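Local coordinates for putative signal recognition particle protein (Chaetomium thermophilum, PDB 5CK5), which probably serves as the beta subunit of the signal recognition particle receptor, a membrane-anchored GTPase of the endoplasmic reticulum, and binds guanine nucleotides, at residues 23-28 / 165-170; 214-219 / 289-294; 37-42 / 109-114; 184-189 / 238-243. All coordinates share one frame; numbering follows the deposited sequence.

Interaction 1. Residues 23-28 / 165-170; sequences LLIGPS and VIFLLD. With GDP (guanosine-5'-diphosphate), chain E.
I25 and F167 meet in the middle of two neighbouring parallel strands of the P-loop GTPase fold, just before the first of them runs into the phosphate-binding loop. The ladder is tight from L23 to I25. I166 N donates to L23 O at 2.6 Å, I25 N to I166 O at 3.0 Å, and L168 N to I25 O, the last nearly along the C=O axis. On the face with L23 and V165, I25 CG1 sits between the backbone N and the carbonyl carbon (chi1 61°), which brings it within 3.6 Å of F167 CD1, the two side chains crossing at about a right angle; I25 CD1 goes on to V165 CG1 at 3.7 Å. T126, Y188 and V192 pack round I25. On the other face L24 CD1 touches both I166 CG2 and L168 CD2.

Past P27, whose CD still touches L168 O, the chains part: C of exposed S28 passes 3.5 Å from GDP O2B, with P27 O near O3B, and D170 runs on to pair with K220. At G26 the backbone angles themselves call for glycine, and a CB would also strike L168 O. Its CA passes 3.5 Å from L168 O in a CA-H...O contact.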
# COMPACT_ATOMS: atom_id res chain seq x y z
N LEU A 23 2.48 6.34 -1.66
CA LEU A 23 2.25 6.11 -0.25
C LEU A 23 2.70 4.72 0.17
O LEU A 23 2.23 3.71 -0.35
CB LEU A 23 0.79 6.32 0.11
CG LEU A 23 0.65 6.78 1.56
CD1 LEU A 23 1.56 7.98 1.80
CD2 LEU A 23 -0.79 7.11 1.92
N LEU A 24 3.65 4.72 1.08
CA LEU A 24 4.20 3.51 1.63
C LEU A 24 3.52 3.32 2.97
O LEU A 24 3.75 4.07 3.92
CB LEU A 24 5.71 3.63 1.78
CG LEU A 24 6.43 2.62 2.65
CD1 LEU A 24 6.24 1.26 2.04
CD2 LEU A 24 7.89 2.98 2.75
N ILE A 25 2.66 2.31 3.05
CA ILE A 25 1.91 2.09 4.25
C ILE A 25 2.05 0.64 4.67
O ILE A 25 2.36 -0.22 3.86
CB ILE A 25 0.43 2.45 4.03
CG1 ILE A 25 -0.18 1.59 2.94
CG2 ILE A 25 0.33 3.82 3.52
CD1 ILE A 25 -1.52 2.05 2.49
N GLY A 26 1.83 0.37 5.94
CA GLY A 26 1.91 -0.98 6.45
C GLY A 26 2.09 -0.92 7.95
O GLY A 26 2.36 0.14 8.48
N PRO A 27 1.98 -2.07 8.62
CA PRO A 27 2.05 -2.20 10.08
C PRO A 27 3.42 -1.89 10.66
O PRO A 27 4.38 -1.78 9.90
CB PRO A 27 1.70 -3.67 10.30
CG PRO A 27 2.15 -4.35 9.03
CD PRO A 27 1.83 -3.37 7.94
N SER A 28 3.52 -1.73 11.97
CA SER A 28 4.83 -1.58 12.59
C SER A 28 5.67 -2.80 12.23
O SER A 28 5.15 -3.91 12.14
CB SER A 28 4.71 -1.43 14.11
OG SER A 28 3.99 -0.27 14.47
N VAL A 165 0.37 3.40 -4.42
CA VAL A 165 0.48 2.99 -3.03
C VAL A 165 1.35 1.73 -2.89
O VAL A 165 1.21 0.81 -3.68
CB VAL A 165 -0.91 2.71 -2.42
CG1 VAL A 165 -0.79 1.95 -1.13
CG2 VAL A 165 -1.67 4.00 -2.23
N ILE A 166 2.26 1.70 -1.92
CA ILE A 166 2.99 0.47 -1.64
C ILE A 166 2.59 -0.09 -0.29
O ILE A 166 2.91 0.51 0.72
CB ILE A 166 4.52 0.66 -1.63
CG1 ILE A 166 5.03 1.03 -3.01
CG2 ILE A 166 5.21 -0.61 -1.19
CD1 ILE A 166 6.52 1.27 -3.06
N PHE A 167 1.92 -1.24 -0.27
CA PHE A 167 1.60 -1.90 1.00
C PHE A 167 2.63 -2.97 1.41
O PHE A 167 2.62 -4.10 0.95
CB PHE A 167 0.20 -2.52 0.97
CG PHE A 167 -0.30 -2.92 2.33
CD1 PHE A 167 -0.72 -1.96 3.25
CD2 PHE A 167 -0.30 -4.25 2.72
CE1 PHE A 167 -1.15 -2.32 4.52
CE2 PHE A 167 -0.73 -4.62 3.99
CZ PHE A 167 -1.15 -3.65 4.89
N LEU A 168 3.46 -2.59 2.37
CA LEU A 168 4.58 -3.37 2.85
C LEU A 168 4.22 -4.20 4.07
O LEU A 168 3.63 -3.70 5.01
CB LEU A 168 5.72 -2.42 3.21
CG LEU A 168 7.15 -2.91 3.41
CD1 LEU A 168 7.70 -3.63 2.18
CD2 LEU A 168 7.98 -1.71 3.70
N LEU A 169 4.59 -5.47 4.06
CA LEU A 169 4.38 -6.31 5.24
C LEU A 169 5.55 -7.25 5.47
O LEU A 169 6.31 -7.56 4.55
CB LEU A 169 3.09 -7.11 5.12
CG LEU A 169 2.93 -8.09 3.97
CD1 LEU A 169 3.38 -9.47 4.41
CD2 LEU A 169 1.49 -8.10 3.51
N ASP A 170 5.70 -7.71 6.69
CA ASP A 170 6.74 -8.65 7.01
C ASP A 170 6.24 -10.06 6.69
O ASP A 170 5.32 -10.56 7.33
CB ASP A 170 7.13 -8.51 8.47
CG ASP A 170 8.34 -9.30 8.82
OD1 ASP A 170 8.65 -10.23 8.07
OD2 ASP A 170 8.99 -8.98 9.83
PB GDP E . 8.55 -0.08 10.42
O1B GDP E . 8.87 1.38 10.22
O2B GDP E . 8.09 -0.32 11.82
O3B GDP E . 7.46 -0.53 9.52
O3A GDP E . 9.75 -1.10 10.11
PA GDP E . 11.29 -0.86 10.40
O1A GDP E . 12.01 -0.52 9.14
O2A GDP E . 11.55 0.13 11.50
O5' GDP E . 11.68 -2.26 11.04
C5' GDP E . 11.47 -3.53 10.47
C4' GDP E . 12.55 -4.38 11.12
O4' GDP E . 12.80 -5.43 10.20
C3' GDP E . 13.84 -3.56 11.26
O3' GDP E . 14.69 -3.90 12.37
C2' GDP E . 14.59 -3.88 10.00
O2' GDP E . 15.99 -3.86 10.25
C1' GDP E . 14.11 -5.27 9.66
N9 GDP E . 14.07 -5.37 8.20
C8 GDP E . 13.70 -4.42 7.33
N7 GDP E . 13.81 -4.90 6.07
C5 GDP E . 14.25 -6.17 6.15
C6 GDP E . 14.60 -7.26 5.22
O6 GDP E . 14.50 -7.14 3.99
N1 GDP E . 15.02 -8.40 5.74
C2 GDP E . 15.13 -8.59 7.06
N2 GDP E . 15.57 -9.78 7.52
N3 GDP E . 14.84 -7.65 7.96
C4 GDP E . 14.41 -6.45 7.56

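Interaction 2. Residues 214-219 / 289-294; sequences VLIAAN and MEVEVM. With GDP (guanosine-5'-diphosphate), chain E.
I216 reaches across from strand 214-219 to the two valines of strand 291-294, and its side chain accounts for much of the apolar contact between these parallel neighbours. Its CB lies 3.8 Å from V293 CG2, and the CG2 branch touches that same methyl. CG1, anti to the carbonyl carbon (chi1 -60°), comes alongside V291 CG2, the two side chains pointing the same way. At the tip CD1 rests 3.7 Å from V291 CG2 and 4.0 Å from V293 CG2, bridging both valines. L236 and F281 pack on I216 from outside the pair.

Opposite this face, L215 CD1 lies 3.2 Å from E292 O and then meets M294 CB, under W311 of helix 306-313. Between the faces the backbone ladder runs from V214 N on E290 O to A218 N on M294 O. I216 is gripped twice, its N giving a 2.9 Å bond to E292 O and its O receiving M294 N; the bond from E292 N to V214 O is weak.

Beyond the ladder, strand 214-219 ends at the nucleotide: N219 makes no contact with 289-294 but sets ND2 3.3 Å from N7 of GDP and bonds A30 O. With K220 and D222, which also bind GDP, it forms the guanine-recognising NKxD motif of P-loop GTPases.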
# COMPACT_ATOMS: atom_id res chain seq x y z
N VAL A 214 -2.18 -0.31 -5.96
CA VAL A 214 -1.56 -0.66 -4.71
C VAL A 214 -0.66 -1.85 -4.93
O VAL A 214 -1.07 -2.84 -5.50
CB VAL A 214 -2.59 -1.00 -3.63
CG1 VAL A 214 -1.90 -1.58 -2.39
CG2 VAL A 214 -3.38 0.22 -3.26
N LEU A 215 0.58 -1.73 -4.50
CA LEU A 215 1.49 -2.86 -4.58
C LEU A 215 1.69 -3.52 -3.22
O LEU A 215 2.23 -2.91 -2.31
CB LEU A 215 2.82 -2.39 -5.14
CG LEU A 215 3.86 -3.48 -5.08
CD1 LEU A 215 3.42 -4.60 -5.98
CD2 LEU A 215 5.17 -2.91 -5.53
N ILE A 216 1.28 -4.78 -3.08
CA ILE A 216 1.41 -5.47 -1.80
C ILE A 216 2.75 -6.19 -1.75
O ILE A 216 2.89 -7.30 -2.25
CB ILE A 216 0.25 -6.46 -1.58
CG1 ILE A 216 -1.09 -5.73 -1.58
CG2 ILE A 216 0.40 -7.19 -0.27
CD1 ILE A 216 -2.26 -6.65 -1.49
N ALA A 217 3.71 -5.55 -1.10
CA ALA A 217 5.09 -6.00 -1.12
C ALA A 217 5.42 -6.88 0.05
O ALA A 217 5.46 -6.44 1.17
CB ALA A 217 6.01 -4.81 -1.12
N ALA A 218 5.66 -8.15 -0.23
CA ALA A 218 5.98 -9.09 0.82
C ALA A 218 7.47 -9.04 1.13
O ALA A 218 8.27 -9.64 0.42
CB ALA A 218 5.55 -10.48 0.42
N ASN A 219 7.83 -8.31 2.18
CA ASN A 219 9.22 -8.04 2.51
C ASN A 219 9.86 -9.19 3.27
O ASN A 219 9.17 -10.13 3.66
CB ASN A 219 9.35 -6.75 3.33
CG ASN A 219 10.77 -6.20 3.33
OD1 ASN A 219 11.58 -6.58 2.50
ND2 ASN A 219 11.09 -5.33 4.27
N MET A 289 -8.73 -0.27 -10.11
CA MET A 289 -7.61 -0.33 -9.21
C MET A 289 -6.87 -1.64 -9.39
O MET A 289 -7.45 -2.71 -9.34
CB MET A 289 -8.13 -0.10 -7.78
CG MET A 289 -9.25 -1.02 -7.39
SD MET A 289 -10.19 -0.51 -5.94
CE MET A 289 -8.94 -0.45 -4.65
N GLU A 290 -5.57 -1.53 -9.61
CA GLU A 290 -4.74 -2.71 -9.79
C GLU A 290 -4.02 -3.05 -8.51
O GLU A 290 -3.28 -2.24 -7.96
CB GLU A 290 -3.73 -2.48 -10.93
CG GLU A 290 -2.64 -3.52 -11.00
CD GLU A 290 -1.68 -3.24 -12.11
OE1 GLU A 290 -1.69 -2.09 -12.60
OE2 GLU A 290 -0.92 -4.15 -12.50
N VAL A 291 -4.25 -4.26 -8.03
CA VAL A 291 -3.59 -4.74 -6.85
C VAL A 291 -2.82 -6.01 -7.18
O VAL A 291 -3.35 -6.91 -7.82
CB VAL A 291 -4.59 -4.97 -5.71
CG1 VAL A 291 -5.85 -5.60 -6.25
CG2 VAL A 291 -3.97 -5.79 -4.61
N GLU A 292 -1.53 -6.02 -6.84
CA GLU A 292 -0.63 -7.13 -7.14
C GLU A 292 0.31 -7.43 -5.99
O GLU A 292 0.91 -6.52 -5.43
CB GLU A 292 0.20 -6.80 -8.38
CG GLU A 292 1.31 -7.78 -8.64
CD GLU A 292 1.95 -7.58 -9.98
OE1 GLU A 292 1.53 -6.67 -10.72
OE2 GLU A 292 2.89 -8.34 -10.30
N VAL A 293 0.49 -8.71 -5.66
CA VAL A 293 1.41 -9.09 -4.58
C VAL A 293 2.77 -9.48 -5.15
O VAL A 293 2.86 -10.26 -6.09
CB VAL A 293 0.90 -10.26 -3.72
CG1 VAL A 293 1.96 -10.67 -2.72
CG2 VAL A 293 -0.40 -9.89 -3.01
N MET A 294 3.82 -8.91 -4.58
CA MET A 294 5.17 -9.11 -5.07
C MET A 294 6.15 -9.25 -3.93
O MET A 294 6.14 -8.43 -3.03
CB MET A 294 5.57 -7.95 -5.97
CG MET A 294 6.86 -8.15 -6.77
SD MET A 294 7.07 -6.93 -8.08
CE MET A 294 5.59 -7.24 -9.02
PB GDP E . 8.55 -0.08 10.42
O1B GDP E . 8.87 1.38 10.22
O2B GDP E . 8.09 -0.32 11.82
O3B GDP E . 7.46 -0.53 9.52
O3A GDP E . 9.75 -1.10 10.11
PA GDP E . 11.29 -0.86 10.40
O1A GDP E . 12.01 -0.52 9.14
O2A GDP E . 11.55 0.13 11.50
O5' GDP E . 11.68 -2.26 11.04
C5' GDP E . 11.47 -3.53 10.47
C4' GDP E . 12.55 -4.38 11.12
O4' GDP E . 12.80 -5.43 10.20
C3' GDP E . 13.84 -3.56 11.26
O3' GDP E . 14.69 -3.90 12.37
C2' GDP E . 14.59 -3.88 10.00
O2' GDP E . 15.99 -3.86 10.25
C1' GDP E . 14.11 -5.27 9.66
N9 GDP E . 14.07 -5.37 8.20
C8 GDP E . 13.70 -4.42 7.33
N7 GDP E . 13.81 -4.90 6.07
C5 GDP E . 14.25 -6.17 6.15
C6 GDP E . 14.60 -7.26 5.22
O6 GDP E . 14.50 -7.14 3.99
N1 GDP E . 15.02 -8.40 5.74
C2 GDP E . 15.13 -8.59 7.06
N2 GDP E . 15.57 -9.78 7.52
N3 GDP E . 14.84 -7.65 7.96
C4 GDP E . 14.41 -6.45 7.56

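Interaction 3. Residues 37-42 / 109-114; sequences TLFERG and RKFLLI
The ring of F39 takes L113 CB over one face, 3.7 Å from its centroid in a CH-pi contact, while F111 O stands in its plane at the edge, 3.2 Å from CZ. F39 belongs to the helix that follows the phosphate-binding loop in the P-loop GTPase fold, and here that helix presses against strand 112-114, which lies beside strand 21-25 in the sheet. The R109 guanidinium runs nearly parallel to the F39 ring, their planes 5° apart, and the two side chains slide past each other in opposite directions, with R109 CG 3.5 Å from F39 CE1. Over one face of the F111 ring, towards its rim, comes F39 CZ; the two rings meet obliquely, their planes at 39°.

F39 is placed for this by its CG, which lies anti to the backbone N (chi1 169°) and drives the ring into the corner between R109, F111 and L113. W309 of helix 306-313 also reaches both R109 and F39. A serine here would remove the ring, and L113 CB and F111 would probably be left without their packing partner.

R109 reaches into the last turn of helix 32-41. Bent at chi2, it brings its guanidinium where it would probably offset some of the negative end of the helix. Its NH1 meets F39 O at 2.6 Å, in the carbonyl plane and on a lone pair.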
# COMPACT_ATOMS: atom_id res chain seq x y z
N THR A 37 15.10 4.32 3.19
CA THR A 37 16.52 4.59 3.16
C THR A 37 17.17 3.97 1.95
O THR A 37 17.98 4.59 1.28
CB THR A 37 17.21 4.03 4.40
OG1 THR A 37 16.52 4.47 5.56
CG2 THR A 37 18.66 4.48 4.44
N LEU A 38 16.78 2.74 1.65
CA LEU A 38 17.26 2.10 0.44
C LEU A 38 16.80 2.86 -0.79
O LEU A 38 17.59 3.11 -1.71
CB LEU A 38 16.78 0.66 0.36
CG LEU A 38 17.15 -0.04 -0.94
CD1 LEU A 38 18.66 -0.08 -1.11
CD2 LEU A 38 16.57 -1.45 -0.95
N PHE A 39 15.53 3.25 -0.78
CA PHE A 39 14.99 4.03 -1.86
C PHE A 39 15.78 5.31 -1.96
O PHE A 39 16.20 5.72 -3.03
CB PHE A 39 13.53 4.35 -1.64
CG PHE A 39 13.00 5.36 -2.60
CD1 PHE A 39 12.69 5.00 -3.89
CD2 PHE A 39 12.85 6.67 -2.22
CE1 PHE A 39 12.21 5.92 -4.78
CE2 PHE A 39 12.37 7.60 -3.11
CZ PHE A 39 12.05 7.22 -4.39
N GLU A 40 15.96 5.93 -0.80
CA GLU A 40 16.66 7.19 -0.69
C GLU A 40 18.13 7.07 -1.00
O GLU A 40 18.71 7.93 -1.64
CB GLU A 40 16.47 7.75 0.72
CG GLU A 40 17.41 8.88 1.09
CD GLU A 40 16.91 9.67 2.29
OE1 GLU A 40 15.81 9.37 2.78
OE2 GLU A 40 17.63 10.60 2.73
N ARG A 41 18.75 6.00 -0.52
CA ARG A 41 20.18 5.83 -0.72
C ARG A 41 20.43 5.21 -2.08
O ARG A 41 21.57 5.06 -2.50
CB ARG A 41 20.81 5.01 0.40
CG ARG A 41 20.94 5.84 1.67
CD ARG A 41 22.00 5.29 2.60
NE ARG A 41 22.18 6.16 3.76
CZ ARG A 41 23.17 6.05 4.64
NH1 ARG A 41 24.10 5.12 4.48
NH2 ARG A 41 23.24 6.89 5.67
N GLY A 42 19.35 4.81 -2.74
CA GLY A 42 19.43 4.33 -4.10
C GLY A 42 19.94 2.91 -4.18
O GLY A 42 19.68 2.21 -5.15
N ARG A 109 14.75 8.03 -9.92
CA ARG A 109 13.43 7.44 -9.74
C ARG A 109 12.27 8.33 -10.13
O ARG A 109 11.16 7.83 -10.30
CB ARG A 109 13.25 7.03 -8.28
CG ARG A 109 13.48 5.56 -8.00
CD ARG A 109 14.94 5.22 -8.14
NE ARG A 109 15.29 3.98 -7.47
CZ ARG A 109 15.58 3.89 -6.18
NH1 ARG A 109 15.54 4.98 -5.41
NH2 ARG A 109 15.91 2.72 -5.65
N LYS A 110 12.51 9.63 -10.27
CA LYS A 110 11.49 10.62 -10.64
C LYS A 110 10.14 10.46 -9.90
O LYS A 110 9.09 10.83 -10.43
CB LYS A 110 11.27 10.61 -12.17
CG LYS A 110 10.50 9.42 -12.75
CD LYS A 110 10.14 9.65 -14.20
CE LYS A 110 11.28 9.29 -15.14
NZ LYS A 110 11.43 7.81 -15.28
N PHE A 111 10.18 9.92 -8.68
CA PHE A 111 9.04 10.00 -7.77
C PHE A 111 9.51 9.94 -6.31
O PHE A 111 10.64 9.58 -6.03
CB PHE A 111 8.02 8.88 -8.03
CG PHE A 111 8.45 7.53 -7.55
CD1 PHE A 111 9.15 6.67 -8.36
CD2 PHE A 111 8.11 7.10 -6.28
CE1 PHE A 111 9.52 5.42 -7.91
CE2 PHE A 111 8.48 5.85 -5.82
CZ PHE A 111 9.19 5.02 -6.63
N LEU A 112 8.60 10.27 -5.40
CA LEU A 112 8.92 10.28 -3.97
C LEU A 112 8.30 9.11 -3.25
O LEU A 112 7.17 8.74 -3.53
CB LEU A 112 8.42 11.57 -3.31
CG LEU A 112 9.04 12.93 -3.63
CD1 LEU A 112 8.10 14.00 -3.14
CD2 LEU A 112 10.40 13.10 -3.00
N LEU A 113 9.02 8.53 -2.31
CA LEU A 113 8.47 7.47 -1.49
C LEU A 113 8.15 8.01 -0.10
O LEU A 113 9.04 8.48 0.62
CB LEU A 113 9.44 6.31 -1.38
CG LEU A 113 8.79 5.06 -0.83
CD1 LEU A 113 7.81 4.57 -1.85
CD2 LEU A 113 9.84 4.04 -0.52
N ILE A 114 6.88 7.96 0.26
CA ILE A 114 6.42 8.57 1.51
C ILE A 114 6.06 7.58 2.60
O ILE A 114 5.15 6.76 2.46
CB ILE A 114 5.24 9.53 1.24
CG1 ILE A 114 5.80 10.80 0.61
CG2 ILE A 114 4.59 9.97 2.53
CD1 ILE A 114 4.75 11.79 0.20

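Interaction 4. Residues 184-189 / 238-243; sequences QTASYL and HELGRI
A186 and L240 bring two helices of the P-loop GTPase fold together, helix 180-201 and helix 229-248, each of which follows a strand of the central sheet. The helix segments cross at -70° with their axes 9.3 Å apart. A186, small and turned towards its partner, lets them close in: the CA atoms of A186 and L240 lie 5.9 Å apart.

The bump on one side is A186 CB. It sits in a hollow lined by E239 CB, 3.8 Å away, I243 CD1 and L240 CD2, residues spread over one turn of the second helix. The bump on the other side is the branched end of L240. CG leaves opposite the carbonyl carbon (chi1 -67°), carrying the two methyls to different parts of the groove: CD2 meets A186 O at 3.1 Å, a close approach, and CD1 meets L189 CD2 at 3.7 Å. L240 thereby fills the space between A186 and L189, one turn apart, and crosses L189 at about a right angle. Y190, F279 and F281 pack round it as well. If L240 were a glycine, the notch between A186 and L189 would probably be left empty and L189 would be likely to lose its cross-helix partner.

I243 continues the row. Its CD1 touches A186 O and lies 4.1 Å from S187 OG, whose hydroxyl is bonded to S183 O. E239 bends at chi2, and its OE2 is held by R242 NE, one turn on, at 2.8 Å in a salt bridge.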
# COMPACT_ATOMS: atom_id res chain seq x y z
N GLN A 184 -4.35 -8.88 11.90
CA GLN A 184 -4.17 -7.46 12.13
C GLN A 184 -3.78 -6.79 10.81
O GLN A 184 -4.23 -5.70 10.46
CB GLN A 184 -3.11 -7.25 13.20
CG GLN A 184 -3.27 -8.23 14.40
CD GLN A 184 -4.37 -7.88 15.41
OE1 GLN A 184 -4.63 -6.71 15.69
NE2 GLN A 184 -5.01 -8.91 15.96
N THR A 185 -2.94 -7.50 10.08
CA THR A 185 -2.42 -7.07 8.79
C THR A 185 -3.46 -7.08 7.67
O THR A 185 -3.46 -6.20 6.81
CB THR A 185 -1.23 -7.95 8.42
OG1 THR A 185 -0.24 -7.79 9.43
CG2 THR A 185 -0.63 -7.55 7.08
N ALA A 186 -4.31 -8.09 7.64
CA ALA A 186 -5.36 -8.09 6.65
C ALA A 186 -6.36 -6.99 6.98
O ALA A 186 -7.00 -6.45 6.10
CB ALA A 186 -6.03 -9.43 6.58
N SER A 187 -6.51 -6.63 8.26
CA SER A 187 -7.45 -5.57 8.62
C SER A 187 -6.99 -4.21 8.09
O SER A 187 -7.78 -3.46 7.54
CB SER A 187 -7.65 -5.47 10.13
OG SER A 187 -8.41 -6.54 10.64
N TYR A 188 -5.70 -3.92 8.26
CA TYR A 188 -5.14 -2.68 7.74
C TYR A 188 -5.32 -2.64 6.23
O TYR A 188 -5.73 -1.63 5.67
CB TYR A 188 -3.67 -2.56 8.11
CG TYR A 188 -3.08 -1.20 7.84
CD1 TYR A 188 -3.85 -0.16 7.36
CD2 TYR A 188 -1.74 -0.95 8.05
CE1 TYR A 188 -3.32 1.08 7.10
CE2 TYR A 188 -1.20 0.29 7.80
CZ TYR A 188 -2.00 1.30 7.32
OH TYR A 188 -1.45 2.53 7.05
N LEU A 189 -5.00 -3.75 5.59
CA LEU A 189 -5.08 -3.90 4.15
C LEU A 189 -6.50 -3.75 3.61
O LEU A 189 -6.71 -3.37 2.46
CB LEU A 189 -4.50 -5.25 3.75
CG LEU A 189 -4.53 -5.64 2.27
CD1 LEU A 189 -3.81 -4.58 1.47
CD2 LEU A 189 -3.91 -6.99 2.08
N HIS A 238 -7.94 -14.77 1.52
CA HIS A 238 -8.81 -15.59 2.32
C HIS A 238 -9.22 -14.87 3.57
O HIS A 238 -10.35 -15.01 4.02
CB HIS A 238 -8.13 -16.90 2.67
CG HIS A 238 -8.22 -17.93 1.59
ND1 HIS A 238 -7.16 -18.24 0.77
CD2 HIS A 238 -9.26 -18.69 1.17
CE1 HIS A 238 -7.53 -19.17 -0.09
NE2 HIS A 238 -8.80 -19.46 0.13
N GLU A 239 -8.32 -14.07 4.11
CA GLU A 239 -8.65 -13.33 5.31
C GLU A 239 -9.50 -12.12 4.99
O GLU A 239 -10.49 -11.85 5.66
CB GLU A 239 -7.40 -12.90 6.05
CG GLU A 239 -7.10 -13.75 7.26
CD GLU A 239 -8.12 -13.57 8.38
OE1 GLU A 239 -8.19 -12.47 8.96
OE2 GLU A 239 -8.84 -14.54 8.69
N LEU A 240 -9.18 -11.43 3.91
CA LEU A 240 -9.93 -10.24 3.54
C LEU A 240 -11.34 -10.67 3.13
O LEU A 240 -12.30 -9.95 3.35
CB LEU A 240 -9.23 -9.48 2.42
CG LEU A 240 -7.89 -8.81 2.69
CD1 LEU A 240 -7.22 -8.51 1.39
CD2 LEU A 240 -8.08 -7.56 3.42
N GLY A 241 -11.45 -11.85 2.53
CA GLY A 241 -12.73 -12.43 2.21
C GLY A 241 -13.46 -12.87 3.46
O GLY A 241 -14.68 -12.78 3.55
N ARG A 242 -12.71 -13.36 4.44
CA ARG A 242 -13.27 -13.69 5.74
C ARG A 242 -13.77 -12.45 6.44
O ARG A 242 -14.78 -12.48 7.13
CB ARG A 242 -12.25 -14.36 6.63
CG ARG A 242 -12.90 -14.93 7.87
CD ARG A 242 -11.90 -15.32 8.89
NE ARG A 242 -11.42 -14.15 9.58
CZ ARG A 242 -12.07 -13.59 10.59
NH1 ARG A 242 -13.19 -14.15 11.01
NH2 ARG A 242 -11.60 -12.50 11.18
N ILE A 243 -13.05 -11.36 6.28
CA ILE A 243 -13.40 -10.10 6.90
C ILE A 243 -14.71 -9.53 6.38
O ILE A 243 -15.57 -9.13 7.15
CB ILE A 243 -12.28 -9.07 6.71
CG1 ILE A 243 -11.05 -9.48 7.50
CG2 ILE A 243 -12.72 -7.72 7.19
CD1 ILE A 243 -9.94 -8.54 7.35

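Starting from the N terminus, strand 21-25 opens interaction 1, which closes only at strand 158-170. Nested within that long loop, interaction 3 ties helix 32-41 to residues 109-114, and I114 O in turn bonds L24 N. Interactions 4 and 2 come later and cross each other: 184-189 opens, 214-219 follows, 238-243 closes interaction 4 and 289-294 closes interaction 2. Strand 158-170 joins the halves, since F167 bonds both L215 and A217 of the neighbouring strand. Interactions 1 and 2 thus form one sheet leading to GDP, while interactions 3 and 4, their centres 28 Å apart, lie on opposite sides of the chain's centre.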